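Local coordinates for A rubisco-like protein (Burkholderia fungorum, PDB 3NWR) that is of undefined reaction but, as a rubisco-like protein related to the large chain of ribulose bisphosphate carboxylase, probably works as an enzyme, at residues Ala403-Gln406 and Pro410-Val413; Leu376-Gly381 and Thr396-Ala401; Ile21-Pro24 and Arg29-Asp32; Val33-Gln38 and Ala59-Ile64. All blocks are in the same frame, centred on the assembly; numbering follows the deposited sequence.

Overall arrangement
Interactions 1 and 2 lie in the catalytic TIM-barrel domain and share helix 391-407. They touch where L411 CD1 packs on A401 O. Interactions 3 and 4 lie in the N-terminal domain and share helix 27-37, which packs against one antiparallel sheet. The centres of the two pairs are about 46 to 50 Å apart. Interactions 1, 2 and 3 join buried residues, whereas interaction 4 is partly buried. All four rest on apolar packing between the segments. Interactions 2 and 3 each add an arginine that holds a sulfate ion. Interaction 4 differs in bringing helix 27-37 close to the backbone just before strand 60-70, at two alanines.

Interaction 1. Residues Ala403-Gln406 and Pro410-Val413; sequences AAVQ and PLPV
L411 reaches helix 391-407 with one branch, CD1. L411 CD1 sits 3.5 Å from V405 CG1, and the two side chains meet at a slant. The same L411 CD1 lies 4.0 Å from A404 CB, so one methyl touches two consecutive residues of the helix. The L411 side chain is set by an unusual first torsion. Its chi1 of -97° is well away from a staggered value, and the turn carries CD1 towards the helix. V405 answers with CG1, which stands beside its backbone N and opposite the carbonyl carbon (chi1 -51°).

In the TIM-barrel domain, helix 391-407 comes after the barrel strand 377-379 and the short helix 382-385. A second short helix, 411-414, begins soon after it ends. P410 is the N-cap of helix 411-414, and P410 O accepts a weak hydrogen bond from V413 N at 3.0 Å. A404 is also packed by T409 and Y414. V405 also touches V364, Q365 and F368, and so meets both L411 and helix 364-371.

Interaction 2. Residues Leu376-Gly381 and Thr396-Ala401; sequences LLFMSG and TSVRQA. With SO4 (sulfate ion), chain C.
F378 swings its ring opposite its own backbone N (chi1 -167°), and V398 places CG1 in the same relation to its N (chi1 168°). These two torsions bring the ring and the methyl together. The contact belongs to the TIM-barrel fold. A parallel barrel strand, 377-379, meets helix 391-407, which lies further along the chain after the short helix 382-385. V398 CG1 lies 3.9 Å from F378 CD2 and equally far from F378 CE2. It sits equidistant from these two ring carbons and approaches the ring at a slant.

The second branch of V398 turns towards S380. V398 CG2 is 4.5 Å from S380 OG, which is loose packing. The hydroxyl has its polar partner elsewhere, in a hydrogen bond with Q359 O. W402 meets the F378 ring edge to face, and I164 of the adjacent strand 163-165 touches both F378 and V398.

R399, next along the helix, points to another environment. Its chain is bent at chi2 and chi3, and its guanidinium grips a sulfate ion that probably came from the crystallisation liquor. R161 and R228 bind the same ion, so the anion draws three arginines together. R399 NH1 donates to sulfate O4 at 2.9 Å. R399 NH2 donates to sulfate O1 at 3.1 Å, nearly straight at 173°, with O1 lying in the guanidinium plane.

Interaction 3. Residues Ile21-Pro24 and Arg29-Asp32; sequences IETP and RVAD. With SO4 (sulfate ion), chain D.
V30 lays its CG2 against T23, 3.7 Å from OG1 and 3.9 Å from the T23 methyl CG2. Its other branch, V30 CG1, meets I21 CD1 at 4.2 Å. One valine thus packs against two residues on the same side of strand 14-23, with one branch to each. V30 runs antiparallel alongside I21 and T23, each passing the other. I21 has CG1 between its backbone N and carbonyl carbon (chi1 66°), and CD1 extends from there to the helix. The same I21 CD1 comes within 4.4 Å of A31 N.

T23 OG1 touches the valine but has its polar partners outside, in hydrogen bonds with E123 O and L25 N. A31 touches I94 of strand 89-99.

R29 reaches out to a sulfate ion, probably from the crystallisation liquor. R29 NH1 donates to sulfate O3 at 3.2 Å, with an angle of 166° and O3 in the guanidinium plane. D26 N binds the same ion, and D26 OD2 accepts from R29 N.

The contact is that of a strand and the helix right after it in the N-terminal domain of the RuBisCO large-chain family, where helix 27-37 packs on a four-stranded antiparallel sheet.

Interaction 4. Residues Val33-Gln38 and Ala59-Ile64; sequences VMAGEQ and ASVLRI
A35 CB and A59 CB make the central apolar contact, 4.2 Å apart. A35 CB also lies 4.2 Å from V61 CG2. V61 sets CG1 opposite its backbone N (chi1 -179°), which leaves CG2 beside that N and turned to helix 27-37. V61 also packs on A31, one turn earlier in the helix, where V61 CG2 is 3.6 Å from A31 O. A35 therefore presents its single methyl to A59, just before strand 60-70, and to V61, inside it.

Close packing against backbone forms the second group. A59 CB is 3.6 Å from A35 O, and A35 CB is 3.7 Å from A59 O. Each methyl thus lies near the other residue's carbonyl oxygen. A35 CB is also 4.4 Å from S60 N, the first residue of the strand. A35 CA and A59 CA are only 5.2 Å apart.

Hydrogen bonding between the two backbones is supplied by a third residue. S39 OG is bonded both to A35 O and to A59 N, and so ties the two backbones together just past the helix end. Strand 60-70 lies at the edge of the sheet within this chain and pairs with 89-99.

The chemistry implies an approach set by small side chains: the A35 methyl meets the A59 methyl and one branch of V61, and the helix comes close to the backbone at A59, just before the edge strand 60-70.

Interaction 1. Residues Ala403-Gln406 and Pro410-Val413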
loop_
_atom_site.group_PDB
_atom_site.type_symbol
_atom_site.label_atom_id
_atom_site.label_comp_id
_atom_site.label_asym_id
_atom_site.label_seq_id
_atom_site.Cartn_x
_atom_site.Cartn_y
_atom_site.Cartn_z
ATOM N N ALA A 403 -12.832 -34.215 10.476
ATOM C CA ALA A 403 -12.797 -35.676 10.409
ATOM C C ALA A 403 -13.861 -36.204 9.439
ATOM O O ALA A 403 -13.596 -37.100 8.632
ATOM C CB ALA A 403 -12.979 -36.267 11.789
ATOM N N ALA A 404 -15.057 -35.628 9.508
ATOM C CA ALA A 404 -16.152 -36.030 8.626
ATOM C C ALA A 404 -15.815 -35.819 7.156
ATOM O O ALA A 404 -15.936 -36.727 6.331
ATOM C CB ALA A 404 -17.421 -35.275 8.988
ATOM N N VAL A 405 -15.380 -34.612 6.805
ATOM C CA VAL A 405 -15.161 -34.333 5.386
ATOM C C VAL A 405 -13.989 -35.130 4.826
ATOM O O VAL A 405 -14.006 -35.548 3.670
ATOM C CB VAL A 405 -15.028 -32.818 5.079
ATOM C CG1 VAL A 405 -16.193 -32.065 5.699
ATOM C CG2 VAL A 405 -13.692 -32.262 5.579
ATOM N N GLN A 406 -12.976 -35.355 5.651
ATOM C CA GLN A 406 -11.824 -36.135 5.218
ATOM C C GLN A 406 -12.192 -37.605 5.011
ATOM O O GLN A 406 -11.614 -38.273 4.154
ATOM C CB GLN A 406 -10.666 -35.977 6.208
ATOM C CG GLN A 406 -10.091 -34.560 6.229
ATOM C CD GLN A 406 -8.982 -34.380 7.254
ATOM O OE1 GLN A 406 -9.010 -33.442 8.052
ATOM N NE2 GLN A 406 -8.004 -35.279 7.237
ATOM N N PRO A 410 -21.129 -36.890 5.017
ATOM C CA PRO A 410 -21.745 -35.569 5.212
ATOM C C PRO A 410 -21.823 -35.166 6.683
ATOM O O PRO A 410 -22.054 -36.011 7.548
ATOM C CB PRO A 410 -23.164 -35.760 4.645
ATOM C CG PRO A 410 -23.024 -36.878 3.656
ATOM C CD PRO A 410 -22.015 -37.814 4.286
ATOM N N LEU A 411 -21.662 -33.879 6.973
ATOM C CA LEU A 411 -21.693 -33.422 8.370
ATOM C C LEU A 411 -22.944 -33.848 9.155
ATOM O O LEU A 411 -22.830 -34.287 10.294
ATOM C CB LEU A 411 -21.495 -31.895 8.469
ATOM C CG LEU A 411 -20.069 -31.428 8.766
ATOM C CD1 LEU A 411 -19.108 -31.860 7.685
ATOM C CD2 LEU A 411 -20.058 -29.915 8.905
ATOM N N PRO A 412 -24.148 -33.690 8.569
ATOM C CA PRO A 412 -25.343 -34.059 9.348
ATOM C C PRO A 412 -25.475 -35.560 9.580
ATOM O O PRO A 412 -26.225 -35.954 10.467
ATOM C CB PRO A 412 -26.506 -33.559 8.482
ATOM C CG PRO A 412 -25.883 -32.484 7.608
ATOM C CD PRO A 412 -24.499 -33.002 7.316
ATOM N N VAL A 413 -24.778 -36.380 8.796
ATOM C CA VAL A 413 -24.736 -37.816 9.073
ATOM C C VAL A 413 -23.765 -38.085 10.231
ATOM O O VAL A 413 -24.100 -38.762 11.203
ATOM C CB VAL A 413 -24.315 -38.622 7.826
ATOM C CG1 VAL A 413 -24.107 -40.097 8.182
ATOM C CG2 VAL A 413 -25.369 -38.511 6.736
#

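Interaction 2. Residues Leu376-Gly381 and Thr396-Ala401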
loop_
_atom_site.group_PDB
_atom_site.type_symbol
_atom_site.label_atom_id
_atom_site.label_comp_id
_atom_site.label_asym_id
_atom_site.label_seq_id
_atom_site.Cartn_x
_atom_site.Cartn_y
_atom_site.Cartn_z
ATOM N N LEU A 376 -4.137 -26.099 5.077
ATOM C CA LEU A 376 -4.748 -24.808 5.313
ATOM C C LEU A 376 -4.802 -24.506 6.801
ATOM O O LEU A 376 -4.768 -25.415 7.645
ATOM C CB LEU A 376 -6.148 -24.766 4.680
ATOM C CG LEU A 376 -7.153 -25.759 5.272
ATOM C CD1 LEU A 376 -8.085 -25.075 6.266
ATOM C CD2 LEU A 376 -7.944 -26.465 4.170
ATOM N N LEU A 377 -4.856 -23.215 7.110
ATOM C CA LEU A 377 -5.089 -22.725 8.460
ATOM C C LEU A 377 -6.524 -22.225 8.543
ATOM O O LEU A 377 -6.924 -21.336 7.790
ATOM C CB LEU A 377 -4.095 -21.599 8.784
ATOM C CG LEU A 377 -4.260 -20.857 10.115
ATOM C CD1 LEU A 377 -4.161 -21.807 11.293
ATOM C CD2 LEU A 377 -3.208 -19.750 10.229
ATOM N N PHE A 378 -7.298 -22.833 9.439
ATOM C CA PHE A 378 -8.728 -22.561 9.572
ATOM C C PHE A 378 -8.985 -21.741 10.828
ATOM O O PHE A 378 -8.942 -22.271 11.951
ATOM C CB PHE A 378 -9.465 -23.907 9.647
ATOM C CG PHE A 378 -10.966 -23.813 9.477
ATOM C CD1 PHE A 378 -11.520 -23.564 8.235
ATOM C CD2 PHE A 378 -11.815 -24.012 10.560
ATOM C CE1 PHE A 378 -12.904 -23.498 8.073
ATOM C CE2 PHE A 378 -13.203 -23.960 10.406
ATOM C CZ PHE A 378 -13.741 -23.689 9.158
ATOM N N MET A 379 -9.237 -20.449 10.639
ATOM C CA MET A 379 -9.425 -19.526 11.755
ATOM C C MET A 379 -10.890 -19.422 12.100
ATOM O O MET A 379 -11.701 -19.000 11.268
ATOM C CB MET A 379 -8.910 -18.127 11.393
ATOM C CG MET A 379 -7.467 -18.084 10.908
ATOM S SD MET A 379 -6.288 -18.553 12.177
ATOM C CE MET A 379 -6.759 -17.463 13.502
ATOM N N SER A 380 -11.221 -19.778 13.336
ATOM C CA SER A 380 -12.594 -19.719 13.813
ATOM C C SER A 380 -12.657 -18.882 15.089
ATOM O O SER A 380 -11.862 -19.077 16.010
ATOM C CB SER A 380 -13.114 -21.140 14.054
ATOM O OG SER A 380 -14.472 -21.137 14.471
ATOM N N GLY A 381 -13.587 -17.934 15.125
ATOM C CA GLY A 381 -13.794 -17.103 16.300
ATOM C C GLY A 381 -14.982 -17.598 17.091
ATOM O O GLY A 381 -14.862 -18.539 17.866
ATOM N N THR A 396 -13.746 -28.965 19.383
ATOM C CA THR A 396 -14.074 -30.338 19.040
ATOM C C THR A 396 -15.075 -30.403 17.892
ATOM O O THR A 396 -14.944 -31.242 17.006
ATOM C CB THR A 396 -14.592 -31.095 20.268
ATOM O OG1 THR A 396 -13.529 -31.172 21.229
ATOM C CG2 THR A 396 -15.036 -32.516 19.893
ATOM N N SER A 397 -16.060 -29.509 17.888
ATOM C CA SER A 397 -17.031 -29.496 16.793
ATOM C C SER A 397 -16.334 -29.252 15.454
ATOM O O SER A 397 -16.673 -29.861 14.437
ATOM C CB SER A 397 -18.142 -28.464 17.034
ATOM O OG SER A 397 -17.711 -27.129 16.828
ATOM N N VAL A 398 -15.343 -28.371 15.449
ATOM C CA VAL A 398 -14.619 -28.081 14.220
ATOM C C VAL A 398 -13.741 -29.264 13.808
ATOM O O VAL A 398 -13.695 -29.631 12.629
ATOM C CB VAL A 398 -13.785 -26.792 14.381
ATOM C CG1 VAL A 398 -12.803 -26.624 13.228
ATOM C CG2 VAL A 398 -14.722 -25.580 14.485
ATOM N N ARG A 399 -13.062 -29.876 14.783
ATOM C CA ARG A 399 -12.244 -31.056 14.511
ATOM C C ARG A 399 -13.100 -32.222 13.992
ATOM O O ARG A 399 -12.686 -32.957 13.098
ATOM C CB ARG A 399 -11.472 -31.475 15.763
ATOM C CG ARG A 399 -10.343 -30.517 16.145
ATOM C CD ARG A 399 -9.146 -30.691 15.205
ATOM N NE ARG A 399 -8.560 -32.013 15.371
ATOM C CZ ARG A 399 -7.688 -32.331 16.322
ATOM N NH1 ARG A 399 -7.275 -31.403 17.181
ATOM N NH2 ARG A 399 -7.222 -33.575 16.411
ATOM N N GLN A 400 -14.290 -32.375 14.561
ATOM C CA GLN A 400 -15.222 -33.414 14.104
ATOM C C GLN A 400 -15.702 -33.151 12.676
ATOM O O GLN A 400 -15.818 -34.077 11.868
ATOM C CB GLN A 400 -16.408 -33.518 15.059
ATOM C CG GLN A 400 -16.066 -34.235 16.356
ATOM C CD GLN A 400 -17.149 -34.097 17.408
ATOM O OE1 GLN A 400 -18.075 -33.298 17.265
ATOM N NE2 GLN A 400 -17.027 -34.872 18.487
ATOM N N ALA A 401 -15.960 -31.885 12.351
ATOM C CA ALA A 401 -16.314 -31.526 10.981
ATOM C C ALA A 401 -15.192 -31.903 10.012
ATOM O O ALA A 401 -15.440 -32.457 8.944
ATOM C CB ALA A 401 -16.637 -30.038 10.878
HETATM S S SO4 C . -4.127 -33.000 18.577
HETATM O O1 SO4 C . -5.133 -34.054 18.615
HETATM O O2 SO4 C . -3.393 -33.087 17.317
HETATM O O3 SO4 C . -3.207 -33.167 19.701
HETATM O O4 SO4 C . -4.794 -31.707 18.669
#

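Interaction 3. Residues Ile21-Pro24 and Arg29-Asp32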
loop_
_atom_site.group_PDB
_atom_site.type_symbol
_atom_site.label_atom_id
_atom_site.label_comp_id
_atom_site.label_asym_id
_atom_site.label_seq_id
_atom_site.Cartn_x
_atom_site.Cartn_y
_atom_site.Cartn_z
ATOM N N ILE A 21 -8.490 -3.030 -18.518
ATOM C CA ILE A 21 -8.525 -1.583 -18.634
ATOM C C ILE A 21 -9.862 -1.111 -19.180
ATOM O O ILE A 21 -10.599 -1.877 -19.804
ATOM C CB ILE A 21 -7.382 -1.026 -19.505
ATOM C CG1 ILE A 21 -7.532 -1.484 -20.961
ATOM C CG2 ILE A 21 -6.039 -1.441 -18.926
ATOM C CD1 ILE A 21 -6.620 -0.723 -21.925
ATOM N N GLU A 22 -10.186 0.141 -18.888
ATOM C CA GLU A 22 -11.415 0.757 -19.365
ATOM C C GLU A 22 -11.072 2.153 -19.851
ATOM O O GLU A 22 -10.368 2.902 -19.173
ATOM C CB GLU A 22 -12.439 0.826 -18.237
ATOM C CG GLU A 22 -13.791 1.410 -18.635
ATOM C CD GLU A 22 -14.671 1.643 -17.421
ATOM O OE1 GLU A 22 -15.036 0.644 -16.756
ATOM O OE2 GLU A 22 -14.968 2.820 -17.130
ATOM N N THR A 23 -11.565 2.509 -21.037
ATOM C CA THR A 23 -11.213 3.784 -21.648
ATOM C C THR A 23 -12.208 4.099 -22.759
ATOM O O THR A 23 -12.685 3.189 -23.434
ATOM C CB THR A 23 -9.781 3.748 -22.244
ATOM O OG1 THR A 23 -9.482 4.996 -22.879
ATOM C CG2 THR A 23 -9.636 2.600 -23.260
ATOM N N PRO A 24 -12.541 5.386 -22.937
ATOM C CA PRO A 24 -13.395 5.734 -24.075
ATOM C C PRO A 24 -12.551 5.843 -25.340
ATOM O O PRO A 24 -13.098 5.984 -26.439
ATOM C CB PRO A 24 -13.938 7.102 -23.686
ATOM C CG PRO A 24 -12.839 7.719 -22.884
ATOM C CD PRO A 24 -12.185 6.569 -22.131
ATOM N N ARG A 29 -4.227 1.516 -28.297
ATOM C CA ARG A 29 -3.370 2.686 -28.138
ATOM C C ARG A 29 -3.076 2.926 -26.661
ATOM O O ARG A 29 -1.936 3.197 -26.276
ATOM C CB ARG A 29 -4.020 3.927 -28.741
ATOM C CG ARG A 29 -3.122 5.153 -28.691
ATOM C CD ARG A 29 -3.930 6.441 -28.681
ATOM N NE ARG A 29 -3.366 7.403 -27.737
ATOM C CZ ARG A 29 -4.089 8.282 -27.053
ATOM N NH1 ARG A 29 -5.405 8.324 -27.212
ATOM N NH2 ARG A 29 -3.496 9.120 -26.208
ATOM N N VAL A 30 -4.115 2.818 -25.840
ATOM C CA VAL A 30 -3.970 3.024 -24.407
ATOM C C VAL A 30 -3.041 1.978 -23.811
ATOM O O VAL A 30 -2.198 2.304 -22.977
ATOM C CB VAL A 30 -5.345 3.044 -23.706
ATOM C CG1 VAL A 30 -5.193 3.193 -22.196
ATOM C CG2 VAL A 30 -6.186 4.185 -24.277
ATOM N N ALA A 31 -3.174 0.728 -24.250
ATOM C CA ALA A 31 -2.294 -0.330 -23.764
ATOM C C ALA A 31 -0.839 0.011 -24.062
ATOM O O ALA A 31 0.047 -0.228 -23.241
ATOM C CB ALA A 31 -2.678 -1.675 -24.388
ATOM N N ASP A 32 -0.569 0.585 -25.229
ATOM C CA ASP A 32 0.814 0.915 -25.534
ATOM C C ASP A 32 1.299 2.154 -24.776
ATOM O O ASP A 32 2.482 2.265 -24.453
ATOM C CB ASP A 32 1.058 1.058 -27.032
ATOM C CG ASP A 32 2.537 1.091 -27.365
ATOM O OD1 ASP A 32 3.223 0.065 -27.148
ATOM O OD2 ASP A 32 3.010 2.146 -27.825
HETATM S S SO4 D . -7.943 7.378 -29.724
HETATM O O1 SO4 D . -7.507 8.704 -29.298
HETATM O O2 SO4 D . -9.390 7.266 -29.574
HETATM O O3 SO4 D . -7.284 6.357 -28.921
HETATM O O4 SO4 D . -7.581 7.188 -31.127
#

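Interaction 4. Residues Val33-Gln38 and Ala59-Ile64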
loop_
_atom_site.group_PDB
_atom_site.type_symbol
_atom_site.label_atom_id
_atom_site.label_comp_id
_atom_site.label_asym_id
_atom_site.label_seq_id
_atom_site.Cartn_x
_atom_site.Cartn_y
_atom_site.Cartn_z
ATOM N N VAL A 33 0.389 3.083 -24.493
ATOM C CA VAL A 33 0.706 4.179 -23.585
ATOM C C VAL A 33 1.159 3.597 -22.242
ATOM O O VAL A 33 2.186 4.001 -21.698
ATOM C CB VAL A 33 -0.489 5.116 -23.369
ATOM C CG1 VAL A 33 -0.244 6.018 -22.161
ATOM C CG2 VAL A 33 -0.740 5.954 -24.617
ATOM N N MET A 34 0.401 2.633 -21.726
ATOM C CA MET A 34 0.774 1.957 -20.483
ATOM C C MET A 34 2.152 1.316 -20.570
ATOM O O MET A 34 2.991 1.488 -19.682
ATOM C CB MET A 34 -0.269 0.897 -20.116
ATOM C CG MET A 34 -1.642 1.471 -19.902
ATOM S SD MET A 34 -2.873 0.175 -19.650
ATOM C CE MET A 34 -2.182 -0.572 -18.165
ATOM N N ALA A 35 2.388 0.573 -21.646
ATOM C CA ALA A 35 3.666 -0.102 -21.841
ATOM C C ALA A 35 4.817 0.899 -21.872
ATOM O O ALA A 35 5.865 0.685 -21.249
ATOM C CB ALA A 35 3.636 -0.920 -23.130
ATOM N N GLY A 36 4.619 1.996 -22.594
ATOM C CA GLY A 36 5.656 3.001 -22.738
ATOM C C GLY A 36 5.925 3.734 -21.442
ATOM O O GLY A 36 7.081 3.923 -21.050
ATOM N N GLU A 37 4.857 4.148 -20.771
ATOM C CA GLU A 37 5.002 4.921 -19.544
ATOM C C GLU A 37 5.699 4.137 -18.442
ATOM O O GLU A 37 6.435 4.714 -17.642
ATOM C CB GLU A 37 3.642 5.421 -19.060
ATOM C CG GLU A 37 3.096 6.537 -19.922
ATOM C CD GLU A 37 4.012 7.743 -19.912
ATOM O OE1 GLU A 37 4.156 8.358 -18.832
ATOM O OE2 GLU A 37 4.601 8.059 -20.970
ATOM N N GLN A 38 5.481 2.825 -18.413
ATOM C CA GLN A 38 6.056 1.977 -17.370
ATOM C C GLN A 38 7.420 1.422 -17.765
ATOM O O GLN A 38 7.996 0.599 -17.051
ATOM C CB GLN A 38 5.107 0.835 -17.014
ATOM C CG GLN A 38 3.760 1.297 -16.455
ATOM C CD GLN A 38 3.899 2.319 -15.338
ATOM O OE1 GLN A 38 3.618 3.506 -15.529
ATOM N NE2 GLN A 38 4.331 1.864 -14.168
ATOM N N ALA A 59 8.844 -2.025 -22.911
ATOM C CA ALA A 59 7.814 -3.042 -22.694
ATOM C C ALA A 59 6.907 -3.115 -23.920
ATOM O O ALA A 59 6.794 -2.149 -24.673
ATOM C CB ALA A 59 6.997 -2.724 -21.445
ATOM N N SER A 60 6.257 -4.252 -24.123
ATOM C CA SER A 60 5.378 -4.393 -25.277
ATOM C C SER A 60 4.033 -4.994 -24.911
ATOM O O SER A 60 3.886 -5.649 -23.877
ATOM C CB SER A 60 6.046 -5.238 -26.360
ATOM O OG SER A 60 6.360 -6.520 -25.860
ATOM N N VAL A 61 3.054 -4.757 -25.774
ATOM C CA VAL A 61 1.719 -5.302 -25.599
ATOM C C VAL A 61 1.643 -6.628 -26.344
ATOM O O VAL A 61 1.809 -6.668 -27.566
ATOM C CB VAL A 61 0.659 -4.340 -26.146
ATOM C CG1 VAL A 61 -0.727 -4.915 -25.939
ATOM C CG2 VAL A 61 0.787 -2.972 -25.476
ATOM N N LEU A 62 1.422 -7.713 -25.610
ATOM C CA LEU A 62 1.418 -9.051 -26.205
ATOM C C LEU A 62 0.015 -9.494 -26.589
ATOM O O LEU A 62 -0.157 -10.290 -27.511
ATOM C CB LEU A 62 2.014 -10.088 -25.246
ATOM C CG LEU A 62 3.502 -9.997 -24.913
ATOM C CD1 LEU A 62 3.917 -11.191 -24.058
ATOM C CD2 LEU A 62 4.342 -9.909 -26.183
ATOM N N ARG A 63 -0.986 -9.003 -25.866
ATOM C CA ARG A 63 -2.362 -9.442 -26.084
ATOM C C ARG A 63 -3.336 -8.322 -25.802
ATOM O O ARG A 63 -3.181 -7.586 -24.829
ATOM C CB ARG A 63 -2.712 -10.636 -25.180
ATOM C CG ARG A 63 -1.957 -11.914 -25.506
ATOM C CD ARG A 63 -2.519 -13.130 -24.766
ATOM N NE ARG A 63 -1.931 -13.300 -23.439
ATOM C CZ ARG A 63 -0.715 -13.791 -23.217
ATOM N NH1 ARG A 63 0.058 -14.150 -24.235
ATOM N NH2 ARG A 63 -0.263 -13.917 -21.977
ATOM N N ILE A 64 -4.355 -8.205 -26.645
ATOM C CA ILE A 64 -5.477 -7.329 -26.366
ATOM C C ILE A 64 -6.739 -8.093 -26.720
ATOM O O ILE A 64 -6.807 -8.730 -27.773
ATOM C CB ILE A 64 -5.435 -6.043 -27.204
ATOM C CG1 ILE A 64 -4.156 -5.255 -26.924
ATOM C CG2 ILE A 64 -6.665 -5.183 -26.915
ATOM C CD1 ILE A 64 -3.863 -4.182 -27.947
#